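Local atomic coordinates of dATP pyrophosphohydrolase (Escherichia coli, PDB entry 2O5W), a protein that probably hydrolyses dihydroneopterin triphosphate to the monophosphate and pyrophosphate for folate biosynthesis, as a magnesium-dependent Nudix hydrolase that also accepts nucleoside triphosphates, dATP above all. Residues A[58-63]-A[116-121]; A[24-29]-A[36-41]; A[18-23]-A[108-113]. All coordinates share one frame; numbering follows the deposited sequence.

In the fold
Contacts 1 and 2 meet at the catalytic end of the Nudix fold, their centres about 9 Å apart, and contact 3 lies at its surface, its centre about 16 Å from that of contact 1 and about 15 Å from that of contact 2. One sodium ion joins the first two: Glu60 OE2 of contact 1 and Thr40 O of contact 2 both bind it, beside the pyrophosphate. Just before strand 121-125, Leu119 N lies 2.8 Å from Gln28 O and Ala120 O 2.9 Å from Gln28 N, both probable hydrogen bonds. Contact 3 reaches the others mainly through Ile113, whose CD1 is 3.8 Å from Leu25 CD1 and which also packs against Val61.

Contact 1 (A[58-63]-A[116-121]); sequences KEEVTI and TEHLAY. With NA (sodium ion), chain H.
Glu60 and Thr116 bring the two backbones closest, CA to CA 5.6 Å, where the last turn of helix 49-61 faces the loop that leads to strand 121-125. Thr116 binds two successive helix carbonyls. Its OG1 donates to Glu59 O at 2.6 Å, tilted 34° from the carbonyl plane, while its N makes a weak bond to Glu60 O at 3.3 Å. A water extends the link: it donates to Glu60 O, accepts from Glu117 N, and lies 2.6 Å from His118 ND1 in the plane of that ring. Thr62, just past the helix with positive phi, turns its OG1 to Val114 O.

The acidic side chains converge on the metal side. Glu60 is extended beyond CG, which puts OE2 2.5 Å from the sodium ion, and its carboxylate stands 82° from the His118 ring, meeting CE1 at the ring edge. His118 NE2 is bonded to Gln37 OE1. The Glu117 chain is turned about CB-CG (chi2 141°), and its OE1 comes beside Glu60 CG; its OE2 lies 4.1 Å from Glu59 OE1. These like charges are probably eased by cations, since a samarium ion sits about 3 Å from the Glu117 side chain. Glu59 and Glu60 belong to the Nudix box, and Glu60 and Glu117 probably bind the catalytic magnesium, so the contact unites the box helix with the loop that carries Glu117 in a Nudix metal site.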
loop_
_atom_site.group_PDB
_atom_site.type_symbol
_atom_site.label_atom_id
_atom_site.label_comp_id
_atom_site.label_asym_id
_atom_site.label_seq_id
_atom_site.Cartn_x
_atom_site.Cartn_y
_atom_site.Cartn_z
ATOM N N LYS A 58 4.873 7.243 6.075
ATOM C CA LYS A 58 4.861 8.174 7.202
ATOM C C LYS A 58 3.433 8.583 7.588
ATOM O O LYS A 58 3.080 8.569 8.772
ATOM C CB LYS A 58 5.725 9.409 6.904
ATOM C CG LYS A 58 5.653 10.498 7.970
ATOM C CD LYS A 58 6.789 11.510 7.850
ATOM C CE LYS A 58 6.963 12.292 9.156
ATOM N NZ LYS A 58 8.367 12.772 9.307
ATOM N N GLU A 59 2.621 8.932 6.592
ATOM C CA GLU A 59 1.235 9.342 6.831
ATOM C C GLU A 59 0.365 8.196 7.316
ATOM O O GLU A 59 -0.285 8.308 8.344
ATOM C CB GLU A 59 0.602 9.904 5.563
ATOM C CG GLU A 59 1.111 11.261 5.114
ATOM C CD GLU A 59 0.519 11.664 3.778
ATOM O OE1 GLU A 59 -0.428 10.982 3.322
ATOM O OE2 GLU A 59 1.003 12.652 3.188
ATOM N N GLU A 60 0.345 7.098 6.567
ATOM C CA GLU A 60 -0.613 6.025 6.804
ATOM C C GLU A 60 -0.330 5.197 8.050
ATOM O O GLU A 60 -1.265 4.773 8.731
ATOM C CB GLU A 60 -0.703 5.102 5.589
ATOM C CG GLU A 60 -1.617 5.597 4.486
ATOM C CD GLU A 60 -1.995 4.495 3.505
ATOM O OE1 GLU A 60 -1.400 3.401 3.571
ATOM O OE2 GLU A 60 -2.893 4.715 2.664
ATOM N N VAL A 61 0.946 4.957 8.341
ATOM C CA VAL A 61 1.310 4.057 9.435
ATOM C C VAL A 61 2.357 4.621 10.400
ATOM O O VAL A 61 2.907 3.883 11.222
ATOM C CB VAL A 61 1.733 2.650 8.923
ATOM C CG1 VAL A 61 0.566 1.941 8.293
ATOM C CG2 VAL A 61 2.879 2.736 7.939
ATOM N N THR A 62 2.611 5.928 10.303
ATOM C CA THR A 62 3.572 6.635 11.179
ATOM C C THR A 62 4.900 5.887 11.384
ATOM O O THR A 62 5.180 5.371 12.469
ATOM C CB THR A 62 2.955 6.979 12.553
ATOM O OG1 THR A 62 1.573 7.314 12.390
ATOM C CG2 THR A 62 3.687 8.151 13.180
ATOM N N ILE A 63 5.697 5.817 10.323
ATOM C CA ILE A 63 7.016 5.203 10.364
ATOM C C ILE A 63 7.903 6.039 9.462
ATOM O O ILE A 63 7.645 6.162 8.270
ATOM C CB ILE A 63 7.008 3.731 9.868
ATOM C CG1 ILE A 63 6.214 2.822 10.816
ATOM C CG2 ILE A 63 8.441 3.202 9.727
ATOM C CD1 ILE A 63 5.697 1.540 10.166
ATOM N N THR A 116 -3.505 6.133 10.755
ATOM C CA THR A 116 -4.198 7.417 10.833
ATOM C C THR A 116 -5.411 7.479 9.918
ATOM O O THR A 116 -6.357 8.216 10.195
ATOM C CB THR A 116 -3.270 8.584 10.457
ATOM O OG1 THR A 116 -2.704 8.330 9.165
ATOM C CG2 THR A 116 -2.157 8.757 11.492
ATOM N N GLU A 117 -5.374 6.711 8.832
ATOM C CA GLU A 117 -6.413 6.776 7.801
ATOM C C GLU A 117 -7.230 5.501 7.714
ATOM O O GLU A 117 -8.240 5.454 7.007
ATOM C CB GLU A 117 -5.783 7.062 6.439
ATOM C CG GLU A 117 -5.379 8.508 6.234
ATOM C CD GLU A 117 -4.061 8.636 5.496
ATOM O OE1 GLU A 117 -3.780 7.792 4.605
ATOM O OE2 GLU A 117 -3.298 9.578 5.822
ATOM N N HIS A 118 -6.790 4.472 8.427
ATOM C CA HIS A 118 -7.409 3.161 8.339
ATOM C C HIS A 118 -8.156 2.818 9.614
ATOM O O HIS A 118 -8.011 3.483 10.640
ATOM C CB HIS A 118 -6.359 2.089 8.018
ATOM C CG HIS A 118 -5.854 2.142 6.610
ATOM N ND1 HIS A 118 -4.919 3.061 6.187
ATOM C CD2 HIS A 118 -6.157 1.391 5.526
ATOM C CE1 HIS A 118 -4.671 2.877 4.903
ATOM N NE2 HIS A 118 -5.407 1.867 4.478
ATOM N N LEU A 119 -8.960 1.767 9.532
ATOM C CA LEU A 119 -9.810 1.355 10.630
ATOM C C LEU A 119 -9.048 0.476 11.607
ATOM O O LEU A 119 -9.244 0.582 12.816
ATOM C CB LEU A 119 -11.039 0.625 10.089
ATOM C CG LEU A 119 -12.313 1.414 9.763
ATOM C CD1 LEU A 119 -12.049 2.844 9.334
ATOM C CD2 LEU A 119 -13.147 0.681 8.712
ATOM N N ALA A 120 -8.174 -0.382 11.081
ATOM C CA ALA A 120 -7.457 -1.360 11.898
ATOM C C ALA A 120 -6.266 -1.939 11.149
ATOM O O ALA A 120 -6.167 -1.804 9.926
ATOM C CB ALA A 120 -8.401 -2.486 12.333
ATOM N N TYR A 121 -5.368 -2.579 11.896
ATOM C CA TYR A 121 -4.291 -3.368 11.314
ATOM C C TYR A 121 -4.273 -4.775 11.914
ATOM O O TYR A 121 -4.688 -4.977 13.057
ATOM C CB TYR A 121 -2.941 -2.674 11.496
ATOM C CG TYR A 121 -2.406 -2.667 12.913
ATOM C CD1 TYR A 121 -2.782 -1.672 13.817
ATOM C CD2 TYR A 121 -1.504 -3.643 13.345
ATOM C CE1 TYR A 121 -2.288 -1.654 15.125
ATOM C CE2 TYR A 121 -1.001 -3.636 14.647
ATOM C CZ TYR A 121 -1.395 -2.640 15.533
ATOM O OH TYR A 121 -0.894 -2.629 16.822
HETATM NA NA NA H . -3.473 6.354 0.901
HETATM O O HOH W 1 -3.759 4.354 8.168
#

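Contact 2 (A[24-29]-A[36-41]); sequences VLMLQR and WQSVTG. With NA (sodium ion), chain H; PPV (pyrophosphate), chain I.
Leu27 and Gln37 exchange the two backbone hydrogen bonds of an antiparallel hydrogen-bonded pair, Leu27 N to Gln37 O at 2.7 Å and Gln37 N to Leu27 O at 2.9 Å. Gln28 and Trp36 form the adjoining non-hydrogen-bonded pair. Strand 36-42 is broken at Ser38, and end to end 25-29 and 36-40 run 93° apart.

Side-chain packing centres on Gln28 and Trp36. With CG anti to the backbone N (chi1 -170°), the extended Gln28 chain lies over one indole face; CB stands 3.5 Å from the six-membered ring centroid as a CH-pi contact, and the amide is 12° from parallel with the ring. Gln28 NE2 is bonded to Pro33 O. Met26 O meets the indole at its edge, and Met26 CB lies 4.1 Å from Trp36 CE3. Replacing Trp36 by an alanine would probably strip Gln28 CB and CG of the face they lie on and open a gap beside Met26 CB. On the face shared by Leu27 and Gln37, Leu27 CD1 packs 3.8 Å from Val39 CG2, with Val61 of helix 49-61 against Leu27.

Arg29 NH1 donates to pyrophosphate O22 at 3.0 Å and weakly to Gln37 OE1, both near the guanidinium plane; NH2 pairs with Asp31. Gln37 OE1 is itself held by His118 NE2. Thr40 OG1 donates to the same O22 at 2.6 Å, and Thr40 O binds the sodium ion at 2.6 Å. One phosphate oxygen thus takes two donors, one from each segment, consistent with substrate binding by Arg29 and Thr40, while Gln37 and Asp31 probably steady the guanidinium.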
loop_
_atom_site.group_PDB
_atom_site.type_symbol
_atom_site.label_atom_id
_atom_site.label_comp_id
_atom_site.label_asym_id
_atom_site.label_seq_id
_atom_site.Cartn_x
_atom_site.Cartn_y
_atom_site.Cartn_z
ATOM N N VAL A 24 2.817 -10.038 7.503
ATOM C CA VAL A 24 2.550 -8.908 6.612
ATOM C C VAL A 24 1.530 -7.957 7.231
ATOM O O VAL A 24 0.531 -8.399 7.801
ATOM C CB VAL A 24 2.049 -9.411 5.229
ATOM C CG1 VAL A 24 1.562 -8.260 4.334
ATOM C CG2 VAL A 24 3.136 -10.199 4.532
ATOM N N LEU A 25 1.794 -6.657 7.122
ATOM C CA LEU A 25 0.888 -5.640 7.647
ATOM C C LEU A 25 -0.258 -5.440 6.681
ATOM O O LEU A 25 -0.066 -5.073 5.524
ATOM C CB LEU A 25 1.601 -4.308 7.857
ATOM C CG LEU A 25 1.439 -3.544 9.179
ATOM C CD1 LEU A 25 1.458 -2.044 8.900
ATOM C CD2 LEU A 25 0.189 -3.926 9.958
ATOM N N MET A 26 -1.457 -5.708 7.169
ATOM C CA MET A 26 -2.654 -5.544 6.385
ATOM C C MET A 26 -3.544 -4.550 7.101
ATOM O O MET A 26 -3.969 -4.779 8.235
ATOM C CB MET A 26 -3.344 -6.888 6.175
ATOM C CG MET A 26 -2.574 -7.803 5.236
ATOM S SD MET A 26 -2.436 -7.164 3.537
ATOM C CE MET A 26 -3.750 -8.086 2.747
ATOM N N LEU A 27 -3.783 -3.424 6.438
ATOM C CA LEU A 27 -4.556 -2.336 7.004
ATOM C C LEU A 27 -5.959 -2.401 6.434
ATOM O O LEU A 27 -6.166 -2.956 5.359
ATOM C CB LEU A 27 -3.890 -1.000 6.664
ATOM C CG LEU A 27 -2.448 -0.833 7.146
ATOM C CD1 LEU A 27 -1.669 0.039 6.197
ATOM C CD2 LEU A 27 -2.409 -0.273 8.547
ATOM N N GLN A 28 -6.925 -1.830 7.138
ATOM C CA GLN A 28 -8.314 -1.932 6.723
ATOM C C GLN A 28 -8.851 -0.575 6.310
ATOM O O GLN A 28 -8.767 0.394 7.061
ATOM C CB GLN A 28 -9.146 -2.512 7.859
ATOM C CG GLN A 28 -10.560 -2.903 7.488
ATOM C CD GLN A 28 -11.450 -3.036 8.709
ATOM O OE1 GLN A 28 -11.092 -2.591 9.801
ATOM N NE2 GLN A 28 -12.611 -3.641 8.533
ATOM N N ARG A 29 -9.422 -0.516 5.116
ATOM C CA ARG A 29 -9.824 0.750 4.529
ATOM C C ARG A 29 -11.104 1.306 5.144
ATOM O O ARG A 29 -12.019 0.550 5.489
ATOM C CB ARG A 29 -9.995 0.589 3.024
ATOM C CG ARG A 29 -8.701 0.322 2.290
ATOM C CD ARG A 29 -8.945 0.102 0.801
ATOM N NE ARG A 29 -9.576 1.248 0.136
ATOM C CZ ARG A 29 -8.941 2.368 -0.203
ATOM N NH1 ARG A 29 -7.656 2.524 0.070
ATOM N NH2 ARG A 29 -9.598 3.345 -0.807
ATOM N N TRP A 36 -8.886 -5.145 2.730
ATOM C CA TRP A 36 -7.653 -5.106 3.501
ATOM C C TRP A 36 -6.478 -5.050 2.532
ATOM O O TRP A 36 -6.477 -5.774 1.542
ATOM C CB TRP A 36 -7.533 -6.351 4.379
ATOM C CG TRP A 36 -8.481 -6.381 5.514
ATOM C CD1 TRP A 36 -9.791 -6.716 5.466
ATOM C CD2 TRP A 36 -8.193 -6.058 6.880
ATOM N NE1 TRP A 36 -10.351 -6.613 6.714
ATOM C CE2 TRP A 36 -9.388 -6.216 7.605
ATOM C CE3 TRP A 36 -7.038 -5.644 7.562
ATOM C CZ2 TRP A 36 -9.470 -5.985 8.987
ATOM C CZ3 TRP A 36 -7.117 -5.413 8.941
ATOM C CH2 TRP A 36 -8.325 -5.585 9.634
ATOM N N GLN A 37 -5.483 -4.214 2.840
ATOM C CA GLN A 37 -4.406 -3.869 1.910
ATOM C C GLN A 37 -3.122 -3.458 2.618
ATOM O O GLN A 37 -3.107 -3.208 3.825
ATOM C CB GLN A 37 -4.836 -2.699 1.019
ATOM C CG GLN A 37 -5.102 -1.392 1.793
ATOM C CD GLN A 37 -5.138 -0.120 0.929
ATOM O OE1 GLN A 37 -5.083 0.992 1.463
ATOM N NE2 GLN A 37 -5.236 -0.279 -0.393
ATOM N N SER A 38 -2.051 -3.363 1.842
ATOM C CA SER A 38 -0.813 -2.750 2.283
ATOM C C SER A 38 -0.960 -1.238 2.066
ATOM O O SER A 38 -2.048 -0.766 1.715
ATOM C CB SER A 38 0.353 -3.286 1.457
ATOM O OG SER A 38 0.319 -4.694 1.337
ATOM N N VAL A 39 0.128 -0.488 2.253
ATOM C CA VAL A 39 0.119 0.964 2.069
ATOM C C VAL A 39 0.070 1.344 0.591
ATOM O O VAL A 39 0.954 0.970 -0.184
ATOM C CB VAL A 39 1.356 1.633 2.743
ATOM C CG1 VAL A 39 1.592 3.050 2.215
ATOM C CG2 VAL A 39 1.214 1.633 4.271
ATOM N N THR A 40 -0.969 2.088 0.212
ATOM C CA THR A 40 -1.089 2.654 -1.135
ATOM C C THR A 40 -1.291 4.163 -1.095
ATOM O O THR A 40 -1.651 4.726 -0.069
ATOM C CB THR A 40 -2.274 2.050 -1.927
ATOM O OG1 THR A 40 -3.497 2.364 -1.266
ATOM C CG2 THR A 40 -2.154 0.552 -2.046
ATOM N N GLY A 41 -1.084 4.812 -2.231
ATOM C CA GLY A 41 -1.318 6.242 -2.353
ATOM C C GLY A 41 -0.917 6.742 -3.723
ATOM O O GLY A 41 -0.044 6.175 -4.369
HETATM NA NA NA H . -3.473 6.354 0.901
HETATM O O11 PPV I . -5.686 8.407 0.300
HETATM P P1 PPV I . -4.941 8.103 -1.018
HETATM O O21 PPV I . -5.862 8.398 -2.183
HETATM O O31 PPV I . -3.704 8.992 -1.129
HETATM O OPP PPV I . -4.513 6.542 -1.074
HETATM P P2 PPV I . -5.616 5.395 -1.359
HETATM O O12 PPV I . -6.960 5.878 -0.864
HETATM O O22 PPV I . -5.255 4.114 -0.587
HETATM O O32 PPV I . -5.668 5.091 -2.839
#

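Contact 3 (A[18-23]-A[108-113]); sequences AQDTKR and PHERQI
Glu110 reaches Thr21 and Arg23 because its CG lies anti to the carbonyl carbon (chi1 -52°) and the chain runs extended from there, carrying the carboxylate across the 18-23 turn. Asp20 instead sets CG between its backbone N and carbonyl carbon (chi1 58°), which turns OD2 to His109.

Two donors of the turn share Glu110 OE2. Thr21 OG1 gives a hydrogen bond at 2.6 Å from the anti side, slightly out of the carboxylate plane, and Arg23 NH1 forms a salt bridge whose modelled length of 2.5 Å should not be read closely at this resolution. The guanidinium meets the carboxylate by its edge; Glu110 OE1 stays 3.8 Å from Arg23 NH1, and with the planes 80° apart this is a one-oxygen contact and not a coplanar pair. Ala18 CB packs 3.7 Å from Glu110 CG.

The turn itself links strands 10-18 and 23-28 of the Nudix sheet. Ala18 N bonds to Arg23 O and Lys22 N to Ala18 O, and Thr21 OG1 accepts from Arg23 N at 3.3 Å in an ST turn, so the hydroxyl that grips Glu110 also braces the turn. The facing residues 108-113 follow strand 97-107, and Trp123 of strand 121-125 touches Ala18, Arg23 and Glu110.

Near Pro108, His109 ND1 donates to Asp20 OD2 at 2.8 Å. The oxygen lies in the imidazole plane, but the donor approaches it from above the carboxylate plane. A weak bond of 3.4 Å from Asp20 N to Pro108 O runs beside it, joining the backbones where Gln19 CB also comes near Pro108 O.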
loop_
_atom_site.group_PDB
_atom_site.type_symbol
_atom_site.label_atom_id
_atom_site.label_comp_id
_atom_site.label_asym_id
_atom_site.label_seq_id
_atom_site.Cartn_x
_atom_site.Cartn_y
_atom_site.Cartn_z
ATOM N N ALA A 18 7.372 -7.943 8.527
ATOM C CA ALA A 18 8.368 -8.034 9.587
ATOM C C ALA A 18 9.417 -9.080 9.235
ATOM O O ALA A 18 9.091 -10.207 8.874
ATOM C CB ALA A 18 7.713 -8.352 10.908
ATOM N N GLN A 19 10.678 -8.684 9.333
ATOM C CA GLN A 19 11.804 -9.569 9.065
ATOM C C GLN A 19 11.829 -10.811 9.970
ATOM O O GLN A 19 12.092 -11.918 9.499
ATOM C CB GLN A 19 13.119 -8.787 9.179
ATOM C CG GLN A 19 14.351 -9.543 8.725
ATOM C CD GLN A 19 14.177 -10.225 7.367
ATOM O OE1 GLN A 19 14.607 -11.366 7.183
ATOM N NE2 GLN A 19 13.559 -9.526 6.409
ATOM N N ASP A 20 11.555 -10.626 11.258
ATOM C CA ASP A 20 11.655 -11.732 12.197
ATOM C C ASP A 20 10.567 -12.791 12.019
ATOM O O ASP A 20 10.873 -13.986 12.016
ATOM C CB ASP A 20 11.743 -11.245 13.652
ATOM C CG ASP A 20 10.564 -10.396 14.071
ATOM O OD1 ASP A 20 9.623 -10.210 13.271
ATOM O OD2 ASP A 20 10.581 -9.904 15.220
ATOM N N THR A 21 9.316 -12.359 11.843
ATOM C CA THR A 21 8.176 -13.282 11.784
ATOM C C THR A 21 7.727 -13.611 10.367
ATOM O O THR A 21 7.023 -14.604 10.153
ATOM C CB THR A 21 6.952 -12.718 12.507
ATOM O OG1 THR A 21 6.599 -11.466 11.914
ATOM C CG2 THR A 21 7.230 -12.525 13.992
ATOM N N LYS A 22 8.119 -12.762 9.417
ATOM C CA LYS A 22 7.659 -12.840 8.019
ATOM C C LYS A 22 6.140 -12.615 7.877
ATOM O O LYS A 22 5.514 -13.060 6.904
ATOM C CB LYS A 22 8.098 -14.156 7.360
ATOM C CG LYS A 22 9.583 -14.493 7.531
ATOM C CD LYS A 22 10.510 -13.597 6.724
ATOM C CE LYS A 22 11.949 -13.995 7.014
ATOM N NZ LYS A 22 12.929 -13.268 6.165
ATOM N N ARG A 23 5.566 -11.914 8.855
ATOM C CA ARG A 23 4.165 -11.541 8.834
ATOM C C ARG A 23 3.990 -10.228 8.103
ATOM O O ARG A 23 4.895 -9.415 8.083
ATOM C CB ARG A 23 3.612 -11.439 10.248
ATOM C CG ARG A 23 3.247 -12.786 10.844
ATOM C CD ARG A 23 2.343 -12.610 12.053
ATOM N NE ARG A 23 2.299 -13.818 12.871
ATOM C CZ ARG A 23 2.991 -14.008 13.991
ATOM N NH1 ARG A 23 3.797 -13.066 14.471
ATOM N NH2 ARG A 23 2.862 -15.151 14.649
ATOM N N PRO A 108 12.437 -4.671 11.076
ATOM C CA PRO A 108 13.176 -5.670 11.867
ATOM C C PRO A 108 12.284 -6.554 12.758
ATOM O O PRO A 108 12.507 -7.765 12.835
ATOM C CB PRO A 108 14.149 -4.825 12.701
ATOM C CG PRO A 108 13.593 -3.450 12.680
ATOM C CD PRO A 108 12.871 -3.295 11.385
ATOM N N HIS A 109 11.291 -5.961 13.414
ATOM C CA HIS A 109 10.315 -6.730 14.198
ATOM C C HIS A 109 8.900 -6.236 13.938
ATOM O O HIS A 109 8.703 -5.137 13.416
ATOM C CB HIS A 109 10.592 -6.628 15.708
ATOM C CG HIS A 109 12.014 -6.893 16.090
ATOM N ND1 HIS A 109 12.549 -8.163 16.135
ATOM C CD2 HIS A 109 13.010 -6.050 16.455
ATOM C CE1 HIS A 109 13.816 -8.091 16.510
ATOM N NE2 HIS A 109 14.119 -6.820 16.711
ATOM N N GLU A 110 7.916 -7.049 14.313
ATOM C CA GLU A 110 6.529 -6.598 14.360
ATOM C C GLU A 110 6.428 -5.521 15.419
ATOM O O GLU A 110 7.150 -5.557 16.421
ATOM C CB GLU A 110 5.602 -7.732 14.760
ATOM C CG GLU A 110 5.751 -8.982 13.945
ATOM C CD GLU A 110 4.494 -9.804 13.929
ATOM O OE1 GLU A 110 3.438 -9.313 14.370
ATOM O OE2 GLU A 110 4.557 -10.947 13.467
ATOM N N ARG A 111 5.533 -4.565 15.205
ATOM C CA ARG A 111 5.351 -3.496 16.173
ATOM C C ARG A 111 3.887 -3.075 16.244
ATOM O O ARG A 111 3.069 -3.507 15.431
ATOM C CB ARG A 111 6.274 -2.301 15.848
ATOM C CG ARG A 111 5.790 -1.401 14.722
ATOM C CD ARG A 111 6.647 -0.159 14.586
ATOM N NE ARG A 111 7.887 -0.412 13.852
ATOM C CZ ARG A 111 8.791 0.518 13.547
ATOM N NH1 ARG A 111 8.615 1.779 13.922
ATOM N NH2 ARG A 111 9.881 0.182 12.869
ATOM N N GLN A 112 3.564 -2.253 17.240
ATOM C CA GLN A 112 2.275 -1.583 17.303
ATOM C C GLN A 112 2.261 -0.474 16.251
ATOM O O GLN A 112 3.250 0.238 16.079
ATOM C CB GLN A 112 2.033 -1.027 18.711
ATOM C CG GLN A 112 3.185 -0.164 19.262
ATOM C CD GLN A 112 3.403 -0.339 20.764
ATOM O OE1 GLN A 112 2.857 -1.259 21.383
ATOM N NE2 GLN A 112 4.212 0.543 21.354
ATOM N N ILE A 113 1.149 -0.341 15.535
ATOM C CA ILE A 113 1.054 0.630 14.444
ATOM C C ILE A 113 0.083 1.763 14.781
ATOM O O ILE A 113 -1.040 1.520 15.219
ATOM C CB ILE A 113 0.633 -0.052 13.104
ATOM C CG1 ILE A 113 1.609 -1.172 12.718
ATOM C CG2 ILE A 113 0.506 0.967 11.973
ATOM C CD1 ILE A 113 2.947 -0.703 12.158
#